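Local coordinates for protein phospholipase A1 (Streptomyces albidoflavus, PDB 4HYQ) that hydrolyses the ester at the sn-1 position of glycerophospholipids, as a phospholipase A1 of the GDSL-like lipase family, at residues G19-D22 / C28-T31; P32-A37 / A222-G227; H196-C199 / W204-S207. All coordinates share one frame; numbering follows the deposited sequence.

Interaction 1: G19-D22 / C28-T31; sequences GSYD and CRRT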
loop_
_atom_site.group_PDB
_atom_site.type_symbol
_atom_site.label_atom_id
_atom_site.label_comp_id
_atom_site.label_asym_id
_atom_site.label_seq_id
_atom_site.Cartn_x
_atom_site.Cartn_y
_atom_site.Cartn_z
ATOM N N GLY A 19 4.946 -0.265 13.927
ATOM C CA GLY A 19 5.949 -0.171 14.987
ATOM C C GLY A 19 7.162 -1.089 14.831
ATOM O O GLY A 19 7.240 -1.879 13.896
ATOM N N SER A 20 8.110 -0.978 15.760
ATOM C CA SER A 20 9.335 -1.795 15.755
ATOM C C SER A 20 10.144 -1.681 14.466
ATOM O O SER A 20 10.620 -2.692 13.932
ATOM C CB SER A 20 9.007 -3.275 16.013
ATOM O OG SER A 20 8.444 -3.479 17.304
ATOM N N TYR A 21 10.321 -0.462 13.974
ATOM C CA TYR A 21 11.071 -0.270 12.735
ATOM C C TYR A 21 12.525 -0.679 12.891
ATOM O O TYR A 21 13.128 -0.472 13.946
ATOM C CB TYR A 21 10.980 1.190 12.283
ATOM C CG TYR A 21 9.546 1.637 12.186
ATOM C CD1 TYR A 21 9.045 2.629 13.023
ATOM C CD2 TYR A 21 8.647 0.943 11.378
ATOM C CE1 TYR A 21 7.674 2.912 13.077
ATOM C CE2 TYR A 21 7.285 1.213 11.424
ATOM C CZ TYR A 21 6.804 2.187 12.276
ATOM O OH TYR A 21 5.451 2.383 12.373
ATOM N N ASP A 22 13.101 -1.296 11.864
ATOM C CA ASP A 22 14.510 -1.647 12.000
ATOM C C ASP A 22 15.324 -0.386 11.714
ATOM O O ASP A 22 15.184 0.243 10.668
ATOM C CB ASP A 22 14.911 -2.767 11.043
ATOM C CG ASP A 22 16.322 -3.271 11.317
ATOM O OD1 ASP A 22 17.279 -2.531 11.026
ATOM O OD2 ASP A 22 16.480 -4.393 11.850
ATOM N N CYS A 28 13.195 4.477 5.489
ATOM C CA CYS A 28 12.346 3.521 4.766
ATOM C C CYS A 28 11.378 2.855 5.715
ATOM O O CYS A 28 10.318 2.370 5.313
ATOM C CB CYS A 28 13.180 2.443 4.090
ATOM S SG CYS A 28 13.995 3.019 2.576
ATOM N N ARG A 29 11.766 2.803 6.982
ATOM C CA ARG A 29 10.950 2.202 8.020
ATOM C C ARG A 29 10.319 0.840 7.713
ATOM O O ARG A 29 9.089 0.689 7.643
ATOM C CB ARG A 29 9.872 3.198 8.493
ATOM C CG ARG A 29 10.451 4.348 9.349
ATOM C CD ARG A 29 9.347 5.074 10.149
ATOM N NE ARG A 29 9.909 6.026 11.105
ATOM C CZ ARG A 29 10.422 7.213 10.785
ATOM N NH1 ARG A 29 10.442 7.628 9.523
ATOM N NH2 ARG A 29 10.962 7.977 11.729
ATOM N N ARG A 30 11.182 -0.152 7.524
ATOM C CA ARG A 30 10.735 -1.525 7.345
ATOM C C ARG A 30 10.706 -2.096 8.757
ATOM O O ARG A 30 11.506 -1.689 9.604
ATOM C CB ARG A 30 11.722 -2.324 6.491
ATOM C CG ARG A 30 11.664 -1.949 5.027
ATOM C CD ARG A 30 12.606 -2.830 4.215
ATOM N NE ARG A 30 14.011 -2.524 4.452
ATOM C CZ ARG A 30 14.696 -1.596 3.790
ATOM N NH1 ARG A 30 14.115 -0.862 2.833
ATOM N NH2 ARG A 30 15.973 -1.411 4.076
ATOM N N THR A 31 9.790 -3.030 9.008
ATOM C CA THR A 31 9.657 -3.653 10.318
ATOM C C THR A 31 9.296 -5.126 10.198
ATOM O O THR A 31 8.664 -5.541 9.216
ATOM C CB THR A 31 8.568 -2.942 11.188
ATOM O OG1 THR A 31 8.117 -3.841 12.217
ATOM C CG2 THR A 31 7.362 -2.525 10.338
#
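D22 N gives its hydrogen to R30 O at 2.8 Å in a nearly straight bond (171°), and the CA atoms of Y21 and T31 come within 4.4 Å of each other, joining two irregular segments of one surface loop. Y21 CA adds a CA-H...O contact to the same R30 oxygen; the R30 side chain leads away, and its NH1 is hydrogen-bonded to A52 O.

The T31 hydroxyl makes the second hydrogen bond across the contact. OG1 donates to G19 O at 2.7 Å, arriving nearly in line with the carbonyl. With chi1 at 159°, OG1 swings opposite the backbone N, and this carries it to G19; the same oxygen is also hydrogen-bonded to K33 N. The methyl on the other branch, T31 CG2, meets Y21 CD2 at 3.8 Å, approaching the ring obliquely.

The ring of Y21 carries the apolar part. It is sandwiched: the carbonyl carbon of G19 sits over one face, and R29 CD lies over the other, 4.0 Å from the ring centroid, in a CH-pi contact. What R29 lays on the ring is the aliphatic part of its chain, for the guanidinium is nearly perpendicular to it (85°) and turns an edge to Y21 CD1. The phenol oxygen folds back on the loop, where G19 N reaches Y21 OH at 3.1 Å and G17 N is a second partner.

R29 O and the T31 backbone also bond to S14 of helix 11-14, just after strand 4-9, and C28 is disulfide-bonded to C53. Chemically, the T31 hydroxyl and R30 O serve backbone groups, G19 O and D22 N, that regular structure would otherwise pair, while the Y21 ring is held between G19 and R29.

Interaction 2: P32-A37 / A222-G227; sequences PKAYPA and AGQSGG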
loop_
_atom_site.group_PDB
_atom_site.type_symbol
_atom_site.label_atom_id
_atom_site.label_comp_id
_atom_site.label_asym_id
_atom_site.label_seq_id
_atom_site.Cartn_x
_atom_site.Cartn_y
_atom_site.Cartn_z
ATOM N N PRO A 32 9.724 -5.945 11.176
ATOM C CA PRO A 32 9.416 -7.379 11.155
ATOM C C PRO A 32 7.935 -7.637 11.387
ATOM O O PRO A 32 7.467 -8.774 11.262
ATOM C CB PRO A 32 10.294 -7.943 12.274
ATOM C CG PRO A 32 10.410 -6.793 13.227
ATOM C CD PRO A 32 10.631 -5.624 12.297
ATOM N N LYS A 33 7.193 -6.578 11.714
ATOM C CA LYS A 33 5.763 -6.684 11.927
ATOM C C LYS A 33 4.977 -6.458 10.633
ATOM O O LYS A 33 3.755 -6.594 10.619
ATOM C CB LYS A 33 5.308 -5.687 13.011
ATOM C CG LYS A 33 5.961 -5.972 14.367
ATOM C CD LYS A 33 5.251 -5.248 15.501
ATOM C CE LYS A 33 5.630 -5.851 16.832
ATOM N NZ LYS A 33 4.736 -5.323 17.908
ATOM N N ALA A 34 5.684 -6.124 9.554
ATOM C CA ALA A 34 5.053 -5.893 8.249
ATOM C C ALA A 34 4.733 -7.257 7.621
ATOM O O ALA A 34 5.447 -8.228 7.870
ATOM C CB ALA A 34 5.997 -5.123 7.338
ATOM N N TYR A 35 3.696 -7.325 6.785
ATOM C CA TYR A 35 3.319 -8.604 6.183
ATOM C C TYR A 35 4.426 -9.380 5.444
ATOM O O TYR A 35 4.450 -10.607 5.516
ATOM C CB TYR A 35 2.055 -8.432 5.287
ATOM C CG TYR A 35 2.277 -7.787 3.944
ATOM C CD1 TYR A 35 2.744 -8.536 2.852
ATOM C CD2 TYR A 35 2.057 -6.420 3.761
ATOM C CE1 TYR A 35 2.988 -7.942 1.623
ATOM C CE2 TYR A 35 2.303 -5.809 2.526
ATOM C CZ TYR A 35 2.772 -6.582 1.466
ATOM O OH TYR A 35 3.066 -5.990 0.271
ATOM N N PRO A 36 5.366 -8.704 4.746
ATOM C CA PRO A 36 6.395 -9.512 4.066
ATOM C C PRO A 36 7.273 -10.274 5.055
ATOM O O PRO A 36 7.627 -11.441 4.833
ATOM C CB PRO A 36 7.216 -8.479 3.293
ATOM C CG PRO A 36 6.253 -7.331 3.101
ATOM C CD PRO A 36 5.544 -7.273 4.435
ATOM N N ALA A 37 7.622 -9.612 6.152
ATOM C CA ALA A 37 8.465 -10.236 7.162
ATOM C C ALA A 37 7.694 -11.338 7.870
ATOM O O ALA A 37 8.265 -12.399 8.171
ATOM C CB ALA A 37 8.947 -9.197 8.168
ATOM N N ALA A 222 -2.052 -4.875 13.955
ATOM C CA ALA A 222 -3.175 -5.796 13.756
ATOM C C ALA A 222 -3.599 -5.794 12.292
ATOM O O ALA A 222 -3.976 -6.833 11.749
ATOM C CB ALA A 222 -4.359 -5.403 14.643
ATOM N N GLY A 223 -3.539 -4.626 11.657
ATOM C CA GLY A 223 -3.910 -4.525 10.255
ATOM C C GLY A 223 -2.940 -5.307 9.387
ATOM O O GLY A 223 -3.334 -5.911 8.387
ATOM N N GLN A 224 -1.662 -5.283 9.751
ATOM C CA GLN A 224 -0.660 -6.021 8.987
ATOM C C GLN A 224 -0.810 -7.528 9.139
ATOM O O GLN A 224 -0.729 -8.259 8.161
ATOM C CB GLN A 224 0.763 -5.643 9.415
ATOM C CG GLN A 224 1.240 -4.303 8.912
ATOM C CD GLN A 224 1.500 -4.288 7.414
ATOM O OE1 GLN A 224 1.757 -5.328 6.800
ATOM N NE2 GLN A 224 1.463 -3.100 6.827
ATOM N N SER A 225 -1.028 -7.996 10.362
ATOM C CA SER A 225 -1.133 -9.435 10.585
ATOM C C SER A 225 -2.510 -10.026 10.302
ATOM O O SER A 225 -2.621 -11.207 9.932
ATOM C CB SER A 225 -0.724 -9.775 12.022
ATOM O OG SER A 225 -1.650 -9.229 12.941
ATOM N N GLY A 226 -3.549 -9.215 10.471
ATOM C CA GLY A 226 -4.907 -9.694 10.264
ATOM C C GLY A 226 -5.507 -9.352 8.920
ATOM O O GLY A 226 -6.458 -10.010 8.464
ATOM N N GLY A 227 -4.960 -8.320 8.279
ATOM C CA GLY A 227 -5.466 -7.895 6.987
ATOM C C GLY A 227 -4.514 -8.179 5.838
ATOM O O GLY A 227 -4.833 -8.954 4.941
#
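Q224 reaches out of helix 221-235 and puts its amide oxygen against the start of helix 35-43, where Y35 N donates to Q224 OE1 at 2.8 Å (153°). It thereby joins two helices of the SGNH-hydrolase alpha/beta/alpha fold. The donor stands above the carbonyl plane of the amide, 35° out of it.

This is the tight part. A bend at chi2 (-70°) turns the amide of Q224 toward Y35, nearly coplanar with the tyrosine ring, and OE1 comes to the ring's edge, 3.2 Å from Y35 CD2. Along the same side chain, Q224 CB lies 3.4 Å from K33 O. The other end of the amide is taken up as well, since NE2 is hydrogen-bonded to Y12 O. Y35 OH goes to S13 OG, and the ring of Y35 lies against Y5, S77 and T79 on the central sheet.

On the solvent side little touches. K33 is exposed and its chain heads off toward A18 and S20, the nearest approach being K33 CB to Q224 CB at 5.8 Å; S225 is exposed too.

A34 holds the N-cap position, so Y35 N is one of the amides that the first turn of a helix leaves without an intrahelical acceptor. A buried glutamine oxygen supplies that acceptor from 189 residues further along the chain, and the partial positive charge of the helix start would probably strengthen the bond.

Interaction 3: H196-C199 / W204-S207; sequences HEIC and WLHS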
loop_
_atom_site.group_PDB
_atom_site.type_symbol
_atom_site.label_atom_id
_atom_site.label_comp_id
_atom_site.label_asym_id
_atom_site.label_seq_id
_atom_site.Cartn_x
_atom_site.Cartn_y
_atom_site.Cartn_z
ATOM N N HIS A 196 -13.021 -2.412 9.398
ATOM C CA HIS A 196 -11.816 -2.102 10.165
ATOM C C HIS A 196 -11.186 -0.780 9.727
ATOM O O HIS A 196 -9.992 -0.569 9.904
ATOM C CB HIS A 196 -10.786 -3.228 10.002
ATOM C CG HIS A 196 -11.240 -4.543 10.553
ATOM N ND1 HIS A 196 -11.396 -4.771 11.907
ATOM C CD2 HIS A 196 -11.583 -5.697 9.937
ATOM C CE1 HIS A 196 -11.814 -6.008 12.097
ATOM N NE2 HIS A 196 -11.936 -6.594 10.917
ATOM N N GLU A 197 -11.995 0.092 9.136
ATOM C CA GLU A 197 -11.533 1.399 8.696
ATOM C C GLU A 197 -11.611 2.377 9.869
ATOM O O GLU A 197 -12.042 2.015 10.961
ATOM C CB GLU A 197 -12.409 1.907 7.547
ATOM C CG GLU A 197 -12.463 0.984 6.353
ATOM C CD GLU A 197 -13.671 0.062 6.374
ATOM O OE1 GLU A 197 -14.178 -0.255 7.473
ATOM O OE2 GLU A 197 -14.103 -0.355 5.281
ATOM N N ILE A 198 -11.167 3.610 9.652
ATOM C CA ILE A 198 -11.239 4.625 10.705
ATOM C C ILE A 198 -12.726 4.914 10.898
ATOM O O ILE A 198 -13.470 5.019 9.925
ATOM C CB ILE A 198 -10.505 5.910 10.279
ATOM C CG1 ILE A 198 -9.021 5.608 10.119
ATOM C CG2 ILE A 198 -10.724 7.030 11.315
ATOM C CD1 ILE A 198 -8.269 6.654 9.314
ATOM N N CYS A 199 -13.140 5.020 12.157
ATOM C CA CYS A 199 -14.529 5.274 12.538
ATOM C C CYS A 199 -15.358 3.996 12.552
ATOM O O CYS A 199 -16.559 4.039 12.818
ATOM C CB CYS A 199 -15.190 6.291 11.600
ATOM S SG CYS A 199 -14.388 7.930 11.545
ATOM N N TRP A 204 -8.219 -0.879 11.987
ATOM C CA TRP A 204 -6.914 -1.488 11.775
ATOM C C TRP A 204 -6.041 -0.401 11.139
ATOM O O TRP A 204 -4.982 -0.692 10.575
ATOM C CB TRP A 204 -7.000 -2.666 10.804
ATOM C CG TRP A 204 -7.481 -3.946 11.400
ATOM C CD1 TRP A 204 -7.657 -4.228 12.726
ATOM C CD2 TRP A 204 -7.814 -5.143 10.686
ATOM N NE1 TRP A 204 -8.080 -5.530 12.879
ATOM C CE2 TRP A 204 -8.185 -6.110 11.644
ATOM C CE3 TRP A 204 -7.834 -5.489 9.330
ATOM C CZ2 TRP A 204 -8.570 -7.405 11.286
ATOM C CZ3 TRP A 204 -8.220 -6.781 8.976
ATOM C CH2 TRP A 204 -8.582 -7.718 9.955
ATOM N N LEU A 205 -6.505 0.845 11.211
ATOM C CA LEU A 205 -5.757 1.967 10.649
ATOM C C LEU A 205 -5.549 3.073 11.670
ATOM O O LEU A 205 -6.403 3.305 12.530
ATOM C CB LEU A 205 -6.506 2.574 9.453
ATOM C CG LEU A 205 -6.731 1.689 8.232
ATOM C CD1 LEU A 205 -7.670 2.406 7.266
ATOM C CD2 LEU A 205 -5.389 1.393 7.561
ATOM N N HIS A 206 -4.420 3.768 11.561
ATOM C CA HIS A 206 -4.146 4.883 12.457
ATOM C C HIS A 206 -4.916 6.092 11.963
ATOM O O HIS A 206 -5.032 6.309 10.763
ATOM C CB HIS A 206 -2.667 5.249 12.450
ATOM C CG HIS A 206 -1.791 4.241 13.117
ATOM N ND1 HIS A 206 -1.639 4.174 14.486
ATOM C CD2 HIS A 206 -1.026 3.250 12.604
ATOM C CE1 HIS A 206 -0.812 3.186 14.787
ATOM N NE2 HIS A 206 -0.428 2.611 13.663
ATOM N N SER A 207 -5.434 6.878 12.900
ATOM C CA SER A 207 -6.146 8.100 12.548
ATOM C C SER A 207 -5.065 9.163 12.351
ATOM O O SER A 207 -3.874 8.875 12.502
ATOM C CB SER A 207 -7.066 8.513 13.695
ATOM O OG SER A 207 -6.325 8.596 14.902
#
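W204 N donates to H196 O at 2.8 Å in an almost straight bond (168°), and beyond this backbone link, in the loop between helices 189-192 and 221-235, the two side chains lie flat on one another. Take the tryptophan outward. W204 CB lies near H196 CB and O, and chi1 of -80° sets CG opposite the carbonyl carbon, laying the indole face against the imidazole. W204 CG meets H196 CB at 3.7 Å, in a CH-pi contact over the five-membered ring; CD1 is near ND1. At the ring junction W204 CD2 lies 3.5 Å from H196 CG, with CE2 near ND1 and CG; across the five-membered ring, W204 NE1 lies 3.5 Å from H196 ND1. Farther out, CE3 is near CG and CB, CZ3 near CD2, and W204 CZ2 comes 3.5 Å from H196 NE2. At the tip W204 CH2 is 3.6 Å from H196 CD2. The imidazole thus stacks face-to-face on the six-membered ring, centroids 3.6 Å apart and planes within 1°. H196 ND1 is hydrogen-bonded to D202 O, which helps fix that ring's turn.

Past the stack, I198 crosses L205 at about a right angle, CG1 to CB at 4.0 Å. The H206 side chain leads away from segment 196-199, and NE2 is hydrogen-bonded to G17 O. C199 is disulfide-bonded to C152, after strand 136-140.

With W204 cut back to an alanine, one face of H196 would probably lose its stacking partner and a gap would open toward G226 and G227. The stack probably contributes mainly dispersion, while the backbone bond sets the distance between the segments.

From the N terminus, strand 4-9 and helix 11-14 lead into the loop that interaction 1 closes over five intervening residues. The chain then goes straight on into interaction 2, which joins the start of helix 35-43 to helix 221-235 and so spans, in sequence, four of the five strands of the parallel sheet, all but strand 4-9. Interaction 3, a short local closure after helix 189-192, is nested inside that long span. Nothing crosses. Interactions 1 and 2 touch, with S20 O against P32 CD at 3.4 Å, while W204 packs on the glycines G223, G226 and G227 of interaction 2. Interactions 1 and 3 stay about 6 Å apart at their nearest atoms.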